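Local structure of L-arabinose ABC transporter, periplasmic L-arabinose-binding protein (Burkholderia thailandensis, 4KZK) at residues I142-D153 against T181-A192; A216-T225 against G245-I255. The protein probably captures L-arabinose or related sugars such as D-galactose in the periplasm and delivers them to an ABC transporter for uptake. All blocks are in the same frame, centred on the assembly; numbering follows the deposited sequence.

Both contacts pair helices of one α/β domain of a type I periplasmic sugar-binding fold, and in each the two helices run in roughly the same direction, with crossing angles of -41° and -45°. Interaction 1 reaches the ligand: I142 and R185 line the pocket, and R185 bonds the galactose directly. Interaction 2 sits further out, the side chain of its A216 about 12 Å from the sugar and about 7 Å from that of N239, another galactose-binding residue. Interactions 1 and 2 do not touch: their centres are about 21 Å apart, and the nearest atoms of interactions 1 and 2 about 10 Å apart. Strand 170-175 runs between 142-153 and 181-192 in sequence and packs against 216-225.

Interaction 1 (I142-D153 against T181-A192); sequences ISAYRIGRQVGD and TARERTTGAVDA. With GAL (beta-D-galactopyranose), chain B.
G148 and G188 bring two helices of the periplasmic-binding-protein fold almost backbone to backbone: G148 CA and G188 CA are 4.1 Å apart, the segment axes 6.3 Å at closest approach. With no side chain at either glycine, the backbones meet through CA-H...O contacts: G148 CA lies 3.2 Å from R185 O, and A189 CA 3.1 Å from G148 O. G152 and A192 continue this close packing, A192 CB lying against R149 O and G152 CA. The other flank is more exposed and polar. Y145, its ring swung out with CG anti to the backbone N (chi1 -176°), fits among E184, T187, G188 and D191; its OH donates to the anti lone pair of D191 OD2 at 2.6 Å and accepts from R149 NH1 in the guanidinium plane. Looser are the water bridges, E184 OE1 to Y145 N and, at the far end, D153 OD1 to A192 O. Toward the sugar, T181 OG1 takes bonds from R185 NE and NH2, fixing the guanidinium's rotation, while NH1 also bonds S238 O. NH1 and NH2 donate to galactose O4 and O5, each at 2.9 Å, and I142 CD1 sits over one guanidinium face, 3.5 Å from R185 CZ.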
loop_
_atom_site.group_PDB
_atom_site.type_symbol
_atom_site.label_atom_id
_atom_site.label_comp_id
_atom_site.label_asym_id
_atom_site.label_seq_id
_atom_site.Cartn_x
_atom_site.Cartn_y
_atom_site.Cartn_z
ATOM N N ILE A 142 7.334 -2.694 -2.069
ATOM C CA ILE A 142 6.883 -4.045 -2.319
ATOM C C ILE A 142 7.152 -4.427 -3.773
ATOM O O ILE A 142 7.244 -3.558 -4.644
ATOM C CB ILE A 142 5.393 -4.249 -1.956
ATOM C CG1 ILE A 142 4.425 -3.557 -2.934
ATOM C CG2 ILE A 142 5.147 -3.788 -0.539
ATOM C CD1 ILE A 142 2.977 -3.871 -2.662
ATOM N N SER A 143 7.256 -5.730 -4.033
ATOM C CA SER A 143 7.348 -6.235 -5.409
ATOM C C SER A 143 5.963 -6.186 -6.044
ATOM O O SER A 143 5.221 -7.163 -6.060
ATOM C CB SER A 143 7.937 -7.658 -5.439
ATOM O OG SER A 143 8.338 -7.965 -6.784
ATOM N N ALA A 144 5.603 -5.003 -6.540
ATOM C CA ALA A 144 4.215 -4.640 -6.781
ATOM C C ALA A 144 3.490 -5.492 -7.811
ATOM O O ALA A 144 2.354 -5.911 -7.588
ATOM C CB ALA A 144 4.112 -3.166 -7.140
ATOM N N TYR A 145 4.147 -5.755 -8.935
ATOM C CA TYR A 145 3.530 -6.565 -9.966
ATOM C C TYR A 145 3.260 -7.974 -9.468
ATOM O O TYR A 145 2.147 -8.485 -9.642
ATOM C CB TYR A 145 4.375 -6.571 -11.245
ATOM C CG TYR A 145 3.689 -7.342 -12.358
ATOM C CD1 TYR A 145 2.669 -6.758 -13.118
ATOM C CD2 TYR A 145 4.014 -8.673 -12.618
ATOM C CE1 TYR A 145 2.001 -7.485 -14.098
ATOM C CE2 TYR A 145 3.347 -9.394 -13.587
ATOM C CZ TYR A 145 2.337 -8.789 -14.331
ATOM O OH TYR A 145 1.679 -9.537 -15.315
ATOM N N ARG A 146 4.251 -8.591 -8.821
ATOM C CA ARG A 146 4.075 -9.939 -8.291
ATOM C C ARG A 146 3.004 -10.002 -7.212
ATOM O O ARG A 146 2.239 -10.941 -7.159
ATOM C CB ARG A 146 5.390 -10.492 -7.731
ATOM C CG ARG A 146 6.419 -10.783 -8.804
ATOM C CD ARG A 146 7.537 -11.711 -8.341
ATOM N NE ARG A 146 7.638 -11.807 -6.884
ATOM C CZ ARG A 146 8.530 -11.192 -6.107
ATOM N NH1 ARG A 146 9.497 -10.423 -6.588
ATOM N NH2 ARG A 146 8.451 -11.371 -4.807
ATOM N N ILE A 147 2.918 -8.969 -6.383
ATOM C CA ILE A 147 1.884 -8.863 -5.349
ATOM C C ILE A 147 0.508 -8.811 -6.015
ATOM O O ILE A 147 -0.437 -9.488 -5.616
ATOM C CB ILE A 147 2.090 -7.597 -4.487
ATOM C CG1 ILE A 147 3.413 -7.680 -3.710
ATOM C CG2 ILE A 147 0.918 -7.380 -3.533
ATOM C CD1 ILE A 147 3.501 -8.815 -2.715
ATOM N N GLY A 148 0.396 -7.968 -7.023
ATOM C CA GLY A 148 -0.822 -7.935 -7.810
ATOM C C GLY A 148 -1.212 -9.288 -8.391
ATOM O O GLY A 148 -2.397 -9.659 -8.387
ATOM N N ARG A 149 -0.239 -10.018 -8.948
ATOM C CA ARG A 149 -0.537 -11.363 -9.424
ATOM C C ARG A 149 -1.142 -12.224 -8.323
ATOM O O ARG A 149 -2.071 -13.003 -8.580
ATOM C CB ARG A 149 0.729 -12.032 -9.962
ATOM C CG ARG A 149 1.322 -11.387 -11.197
ATOM C CD ARG A 149 0.409 -11.457 -12.407
ATOM N NE ARG A 149 0.220 -12.820 -12.901
ATOM C CZ ARG A 149 0.360 -13.198 -14.169
ATOM N NH1 ARG A 149 0.735 -12.335 -15.124
ATOM N NH2 ARG A 149 0.113 -14.459 -14.488
ATOM N N GLN A 150 -0.572 -12.145 -7.134
ATOM C CA GLN A 150 -1.125 -12.864 -5.974
ATOM C C GLN A 150 -2.557 -12.453 -5.658
ATOM O O GLN A 150 -3.379 -13.292 -5.310
ATOM C CB GLN A 150 -0.256 -12.678 -4.739
ATOM C CG GLN A 150 1.121 -13.299 -4.853
ATOM C CD GLN A 150 1.945 -12.962 -3.634
ATOM O OE1 GLN A 150 2.459 -11.857 -3.524
ATOM N NE2 GLN A 150 2.036 -13.864 -2.713
ATOM N N VAL A 151 -2.856 -11.168 -5.769
ATOM C CA VAL A 151 -4.232 -10.714 -5.574
ATOM C C VAL A 151 -5.182 -11.388 -6.571
ATOM O O VAL A 151 -6.220 -11.933 -6.205
ATOM C CB VAL A 151 -4.356 -9.186 -5.722
ATOM C CG1 VAL A 151 -5.820 -8.764 -5.814
ATOM C CG2 VAL A 151 -3.638 -8.439 -4.590
ATOM N N GLY A 152 -4.823 -11.352 -7.849
ATOM C CA GLY A 152 -5.656 -11.934 -8.878
ATOM C C GLY A 152 -5.790 -13.435 -8.742
ATOM O O GLY A 152 -6.887 -13.981 -8.917
ATOM N N ASP A 153 -4.705 -14.107 -8.361
ATOM C CA ASP A 153 -4.765 -15.554 -8.171
ATOM C C ASP A 153 -5.706 -15.927 -7.035
ATOM O O ASP A 153 -6.482 -16.892 -7.147
ATOM C CB ASP A 153 -3.383 -16.124 -7.865
ATOM C CG ASP A 153 -2.465 -16.165 -9.059
ATOM O OD1 ASP A 153 -2.866 -15.945 -10.233
ATOM O OD2 ASP A 153 -1.277 -16.467 -8.786
ATOM N N THR A 181 3.678 2.321 -8.240
ATOM C CA THR A 181 3.450 1.119 -7.440
ATOM C C THR A 181 1.977 0.751 -7.453
ATOM O O THR A 181 1.614 -0.410 -7.481
ATOM C CB THR A 181 4.029 1.223 -6.000
ATOM O OG1 THR A 181 3.900 -0.038 -5.329
ATOM C CG2 THR A 181 3.326 2.299 -5.184
ATOM N N ALA A 182 1.094 1.741 -7.448
ATOM C CA ALA A 182 -0.333 1.443 -7.523
ATOM C C ALA A 182 -0.726 0.851 -8.871
ATOM O O ALA A 182 -1.501 -0.099 -8.935
ATOM C CB ALA A 182 -1.164 2.696 -7.227
ATOM N N ARG A 183 -0.214 1.428 -9.959
ATOM C CA ARG A 183 -0.464 0.915 -11.287
ATOM C C ARG A 183 0.015 -0.529 -11.415
ATOM O O ARG A 183 -0.672 -1.369 -11.973
ATOM C CB ARG A 183 0.219 1.785 -12.346
ATOM C CG ARG A 183 -0.154 1.418 -13.783
ATOM C CD ARG A 183 0.739 2.073 -14.838
ATOM N NE ARG A 183 2.088 1.494 -14.832
ATOM C CZ ARG A 183 2.409 0.291 -15.327
ATOM N NH1 ARG A 183 1.499 -0.490 -15.928
ATOM N NH2 ARG A 183 3.661 -0.140 -15.240
ATOM N N GLU A 184 1.196 -0.827 -10.881
ATOM C CA GLU A 184 1.749 -2.178 -11.021
ATOM C C GLU A 184 0.921 -3.220 -10.252
ATOM O O GLU A 184 0.710 -4.350 -10.742
ATOM C CB GLU A 184 3.206 -2.202 -10.561
ATOM C CG GLU A 184 4.140 -1.428 -11.486
ATOM C CD GLU A 184 5.473 -1.057 -10.848
ATOM O OE1 GLU A 184 5.839 -1.635 -9.799
ATOM O OE2 GLU A 184 6.177 -0.187 -11.416
ATOM N N ARG A 185 0.430 -2.844 -9.071
ATOM C CA ARG A 185 -0.411 -3.725 -8.262
ATOM C C ARG A 185 -1.672 -4.094 -9.009
ATOM O O ARG A 185 -2.050 -5.267 -9.023
ATOM C CB ARG A 185 -0.799 -3.059 -6.937
ATOM C CG ARG A 185 0.370 -2.817 -6.020
ATOM C CD ARG A 185 0.045 -1.824 -4.923
ATOM N NE ARG A 185 1.263 -1.226 -4.393
ATOM C CZ ARG A 185 1.394 -0.754 -3.147
ATOM N NH1 ARG A 185 0.379 -0.831 -2.300
ATOM N NH2 ARG A 185 2.532 -0.192 -2.749
ATOM N N THR A 186 -2.341 -3.114 -9.628
ATOM C CA THR A 186 -3.597 -3.408 -10.312
ATOM C C THR A 186 -3.389 -4.118 -11.637
ATOM O O THR A 186 -4.206 -4.962 -12.005
ATOM C CB THR A 186 -4.523 -2.182 -10.468
ATOM O OG1 THR A 186 -3.882 -1.156 -11.223
ATOM C CG2 THR A 186 -4.914 -1.670 -9.117
ATOM N N THR A 187 -2.314 -3.789 -12.342
ATOM C CA THR A 187 -1.939 -4.483 -13.579
ATOM C C THR A 187 -1.671 -5.966 -13.313
ATOM O O THR A 187 -2.138 -6.835 -14.036
ATOM C CB THR A 187 -0.724 -3.809 -14.252
ATOM O OG1 THR A 187 -1.042 -2.439 -14.533
ATOM C CG2 THR A 187 -0.383 -4.488 -15.565
ATOM N N GLY A 188 -0.947 -6.271 -12.235
ATOM C CA GLY A 188 -0.709 -7.669 -11.887
ATOM C C GLY A 188 -1.990 -8.414 -11.610
ATOM O O GLY A 188 -2.184 -9.552 -12.064
ATOM N N ALA A 189 -2.895 -7.779 -10.863
ATOM C CA ALA A 189 -4.165 -8.416 -10.546
ATOM C C ALA A 189 -4.979 -8.684 -11.814
ATOM O O ALA A 189 -5.519 -9.782 -12.016
ATOM C CB ALA A 189 -4.958 -7.561 -9.558
ATOM N N VAL A 190 -5.070 -7.689 -12.683
ATOM C CA VAL A 190 -5.797 -7.886 -13.934
ATOM C C VAL A 190 -5.172 -9.012 -14.774
ATOM O O VAL A 190 -5.880 -9.848 -15.332
ATOM C CB VAL A 190 -5.885 -6.583 -14.773
ATOM C CG1 VAL A 190 -6.425 -6.867 -16.180
ATOM C CG2 VAL A 190 -6.769 -5.556 -14.087
ATOM N N ASP A 191 -3.846 -9.017 -14.870
ATOM C CA ASP A 191 -3.149 -10.001 -15.699
ATOM C C ASP A 191 -3.398 -11.397 -15.156
ATOM O O ASP A 191 -3.664 -12.332 -15.912
ATOM C CB ASP A 191 -1.635 -9.709 -15.753
ATOM C CG ASP A 191 -1.279 -8.506 -16.621
ATOM O OD1 ASP A 191 -2.178 -7.922 -17.268
ATOM O OD2 ASP A 191 -0.079 -8.142 -16.677
ATOM N N ALA A 192 -3.320 -11.558 -13.837
ATOM C CA ALA A 192 -3.610 -12.865 -13.238
ATOM C C ALA A 192 -5.065 -13.293 -13.493
ATOM O O ALA A 192 -5.345 -14.465 -13.737
ATOM C CB ALA A 192 -3.293 -12.859 -11.738
HETATM C C1 GAL B . 1.683 2.541 -0.176
HETATM C C2 GAL B . 0.227 2.417 0.266
HETATM C C3 GAL B . 0.193 1.664 1.603
HETATM C C4 GAL B . 0.941 0.341 1.471
HETATM C C5 GAL B . 2.358 0.616 1.001
HETATM C C6 GAL B . 3.141 -0.672 0.788
HETATM O O1 GAL B . 1.680 3.128 -1.463
HETATM O O2 GAL B . -0.302 3.715 0.410
HETATM O O3 GAL B . -1.153 1.452 2.047
HETATM O O4 GAL B . 0.262 -0.535 0.604
HETATM O O5 GAL B . 2.290 1.262 -0.263
HETATM O O6 GAL B . 4.459 -0.393 0.345
HETATM O O HOH W 1 6.432 -1.095 -5.465
HETATM O O HOH W 2 7.643 -2.212 -7.794
HETATM O O HOH W 3 6.575 -4.452 -9.829
HETATM O O HOH W 4 -4.039 -16.637 -12.647
#

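Interaction 2 (A216-T225 against G245-I255); sequences AFNAANIAFT and GAVRAGEGRGI
A249 supplies a single knob in this helix pair, its CB set in a hole formed by F217, A220, N221 and F224. Alanines and a glycine let the helix backbones approach: A220 CB touches A249 CB at 3.7 Å and A246 CB at 3.9 Å, and G245 lies against A216 and F217. The two phenylalanines bury more surface and are used differently. F217 presents its ring edge to G245 O and to R248 CB, whereas F224 receives I255 CD1 over one face, a CH-pi contact 3.8 Å from the ring centroid, and meets A246 O and A249 CB at its edge. Among polar contacts, R253 NH2 makes a weak hydrogen bond to N221 OD1 at 3.5 Å, and one face of the guanidinium lies over T225 N. T225 OG1 lies 2.9 Å from R253 NH1 and itself donates to N221 O, which also accepts from T225 N on the opposite face of its plane. A water donates to both N221 OD1 and A249 O, bridging the helices. A Schellman motif with G254 at C-prime ends helix 240-252 and turns the chain so that I255 reaches F224. Both helices pack on the central sheet: A220 and F224 rest on L172 and A246 on L174 of strand 170-175, while F224 also meets W233 edge-to-face and joins I255 on M260 of strand 260-264.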
loop_
_atom_site.group_PDB
_atom_site.type_symbol
_atom_site.label_atom_id
_atom_site.label_comp_id
_atom_site.label_asym_id
_atom_site.label_seq_id
_atom_site.Cartn_x
_atom_site.Cartn_y
_atom_site.Cartn_z
ATOM N N ALA A 216 -12.008 5.531 -3.469
ATOM C CA ALA A 216 -12.454 4.254 -3.974
ATOM C C ALA A 216 -13.969 4.106 -3.912
ATOM O O ALA A 216 -14.548 3.574 -4.835
ATOM C CB ALA A 216 -11.806 3.142 -3.170
ATOM N N PHE A 217 -14.576 4.505 -2.782
ATOM C CA PHE A 217 -16.022 4.435 -2.595
ATOM C C PHE A 217 -16.716 5.201 -3.726
ATOM O O PHE A 217 -17.635 4.695 -4.377
ATOM C CB PHE A 217 -16.402 4.971 -1.207
ATOM C CG PHE A 217 -17.874 4.946 -0.925
ATOM C CD1 PHE A 217 -18.482 3.803 -0.438
ATOM C CD2 PHE A 217 -18.651 6.079 -1.124
ATOM C CE1 PHE A 217 -19.848 3.791 -0.171
ATOM C CE2 PHE A 217 -20.010 6.076 -0.875
ATOM C CZ PHE A 217 -20.613 4.927 -0.393
ATOM N N ASN A 218 -16.250 6.418 -3.974
ATOM C CA ASN A 218 -16.839 7.225 -5.048
ATOM C C ASN A 218 -16.607 6.654 -6.432
ATOM O O ASN A 218 -17.506 6.631 -7.262
ATOM C CB ASN A 218 -16.341 8.673 -4.984
ATOM C CG ASN A 218 -16.814 9.393 -3.741
ATOM O OD1 ASN A 218 -17.838 9.043 -3.155
ATOM N ND2 ASN A 218 -16.076 10.384 -3.335
ATOM N N ALA A 219 -15.395 6.206 -6.710
ATOM C CA ALA A 219 -15.121 5.631 -8.016
ATOM C C ALA A 219 -15.900 4.343 -8.256
ATOM O O ALA A 219 -16.370 4.094 -9.352
ATOM C CB ALA A 219 -13.638 5.396 -8.178
ATOM N N ALA A 220 -16.035 3.513 -7.228
ATOM C CA ALA A 220 -16.759 2.241 -7.389
ATOM C C ALA A 220 -18.228 2.490 -7.702
ATOM O O ALA A 220 -18.786 1.840 -8.580
ATOM C CB ALA A 220 -16.602 1.357 -6.159
ATOM N N ASN A 221 -18.837 3.445 -7.002
ATOM C CA ASN A 221 -20.243 3.752 -7.212
ATOM C C ASN A 221 -20.502 4.216 -8.639
ATOM O O ASN A 221 -21.511 3.834 -9.235
ATOM C CB ASN A 221 -20.737 4.778 -6.198
ATOM C CG ASN A 221 -21.248 4.125 -4.932
ATOM O OD1 ASN A 221 -21.857 3.052 -4.990
ATOM N ND2 ASN A 221 -21.009 4.755 -3.789
ATOM N N ILE A 222 -19.581 5.004 -9.188
ATOM C CA ILE A 222 -19.699 5.429 -10.581
ATOM C C ILE A 222 -19.684 4.216 -11.515
ATOM O O ILE A 222 -20.483 4.124 -12.450
ATOM C CB ILE A 222 -18.596 6.439 -10.977
ATOM C CG1 ILE A 222 -18.852 7.776 -10.277
ATOM C CG2 ILE A 222 -18.538 6.624 -12.498
ATOM C CD1 ILE A 222 -17.749 8.803 -10.424
ATOM N N ALA A 223 -18.790 3.275 -11.245
ATOM C CA ALA A 223 -18.659 2.085 -12.076
ATOM C C ALA A 223 -19.871 1.161 -11.963
ATOM O O ALA A 223 -20.347 0.623 -12.969
ATOM C CB ALA A 223 -17.396 1.325 -11.694
ATOM N N PHE A 224 -20.345 0.932 -10.736
ATOM C CA PHE A 224 -21.507 0.051 -10.552
ATOM C C PHE A 224 -22.723 0.601 -11.272
ATOM O O PHE A 224 -23.484 -0.152 -11.888
ATOM C CB PHE A 224 -21.839 -0.137 -9.075
ATOM C CG PHE A 224 -20.822 -0.934 -8.308
ATOM C CD1 PHE A 224 -20.320 -2.126 -8.821
ATOM C CD2 PHE A 224 -20.382 -0.513 -7.047
ATOM C CE1 PHE A 224 -19.387 -2.867 -8.121
ATOM C CE2 PHE A 224 -19.444 -1.264 -6.340
ATOM C CZ PHE A 224 -18.952 -2.446 -6.882
ATOM N N THR A 225 -22.919 1.907 -11.212
ATOM C CA THR A 225 -24.038 2.520 -11.928
ATOM C C THR A 225 -24.006 2.252 -13.434
ATOM O O THR A 225 -25.054 2.005 -14.033
ATOM C CB THR A 225 -24.089 4.035 -11.684
ATOM O OG1 THR A 225 -24.217 4.263 -10.283
ATOM C CG2 THR A 225 -25.279 4.685 -12.393
ATOM N N GLY A 245 -13.268 0.386 0.147
ATOM C CA GLY A 245 -14.176 1.372 -0.431
ATOM C C GLY A 245 -15.122 0.786 -1.463
ATOM O O GLY A 245 -16.328 1.099 -1.474
ATOM N N ALA A 246 -14.601 -0.090 -2.322
ATOM C CA ALA A 246 -15.424 -0.771 -3.319
ATOM C C ALA A 246 -16.408 -1.751 -2.668
ATOM O O ALA A 246 -17.552 -1.922 -3.124
ATOM C CB ALA A 246 -14.550 -1.483 -4.354
ATOM N N VAL A 247 -15.971 -2.419 -1.607
ATOM C CA VAL A 247 -16.832 -3.359 -0.905
ATOM C C VAL A 247 -18.018 -2.590 -0.282
ATOM O O VAL A 247 -19.181 -2.998 -0.407
ATOM C CB VAL A 247 -16.053 -4.188 0.143
ATOM C CG1 VAL A 247 -16.979 -5.036 1.026
ATOM C CG2 VAL A 247 -15.021 -5.088 -0.549
ATOM N N ARG A 248 -17.735 -1.461 0.368
ATOM C CA ARG A 248 -18.801 -0.636 0.925
ATOM C C ARG A 248 -19.742 -0.114 -0.156
ATOM O O ARG A 248 -20.958 -0.088 0.037
ATOM C CB ARG A 248 -18.241 0.562 1.698
ATOM C CG ARG A 248 -17.542 0.204 2.998
ATOM C CD ARG A 248 -18.490 -0.354 4.055
ATOM N NE ARG A 248 -18.477 -1.811 4.083
ATOM C CZ ARG A 248 -17.484 -2.537 4.601
ATOM N NH1 ARG A 248 -17.523 -3.854 4.543
ATOM N NH2 ARG A 248 -16.425 -1.962 5.154
ATOM N N ALA A 249 -19.186 0.331 -1.277
ATOM C CA ALA A 249 -20.029 0.825 -2.364
ATOM C C ALA A 249 -20.949 -0.288 -2.866
ATOM O O ALA A 249 -22.168 -0.085 -3.004
ATOM C CB ALA A 249 -19.174 1.385 -3.479
ATOM N N GLY A 250 -20.397 -1.489 -3.054
ATOM C CA GLY A 250 -21.197 -2.622 -3.507
ATOM C C GLY A 250 -22.334 -2.910 -2.554
ATOM O O GLY A 250 -23.462 -3.151 -2.965
ATOM N N GLU A 251 -22.041 -2.907 -1.261
ATOM C CA GLU A 251 -23.067 -3.185 -0.270
ATOM C C GLU A 251 -24.252 -2.226 -0.400
ATOM O O GLU A 251 -25.431 -2.639 -0.304
ATOM C CB GLU A 251 -22.481 -3.134 1.138
ATOM C CG GLU A 251 -21.530 -4.289 1.440
ATOM C CD GLU A 251 -20.700 -4.049 2.684
ATOM O OE1 GLU A 251 -20.848 -2.974 3.303
ATOM O OE2 GLU A 251 -19.911 -4.934 3.045
ATOM N N GLY A 252 -23.946 -0.952 -0.639
ATOM C CA GLY A 252 -24.969 0.075 -0.832
ATOM C C GLY A 252 -25.847 -0.146 -2.056
ATOM O O GLY A 252 -26.941 0.401 -2.134
ATOM N N ARG A 253 -25.356 -0.940 -3.008
ATOM C CA ARG A 253 -26.089 -1.273 -4.238
ATOM C C ARG A 253 -26.598 -2.712 -4.333
ATOM O O ARG A 253 -26.870 -3.198 -5.440
ATOM C CB ARG A 253 -25.165 -1.083 -5.422
ATOM C CG ARG A 253 -24.420 0.219 -5.450
ATOM C CD ARG A 253 -23.925 0.394 -6.854
ATOM N NE ARG A 253 -24.966 0.925 -7.730
ATOM C CZ ARG A 253 -25.091 2.212 -8.040
ATOM N NH1 ARG A 253 -26.068 2.601 -8.846
ATOM N NH2 ARG A 253 -24.230 3.110 -7.558
ATOM N N GLY A 254 -26.692 -3.410 -3.212
ATOM C CA GLY A 254 -27.183 -4.777 -3.217
ATOM C C GLY A 254 -26.213 -5.813 -3.747
ATOM O O GLY A 254 -26.630 -6.910 -4.094
ATOM N N ILE A 255 -24.927 -5.475 -3.806
ATOM C CA ILE A 255 -23.873 -6.427 -4.162
ATOM C C ILE A 255 -23.150 -6.787 -2.875
ATOM O O ILE A 255 -22.187 -6.112 -2.475
ATOM C CB ILE A 255 -22.852 -5.825 -5.143
ATOM C CG1 ILE A 255 -23.558 -5.225 -6.360
ATOM C CG2 ILE A 255 -21.858 -6.891 -5.593
ATOM C CD1 ILE A 255 -22.708 -4.231 -7.109
HETATM O O HOH W 5 -23.094 2.509 -2.574
#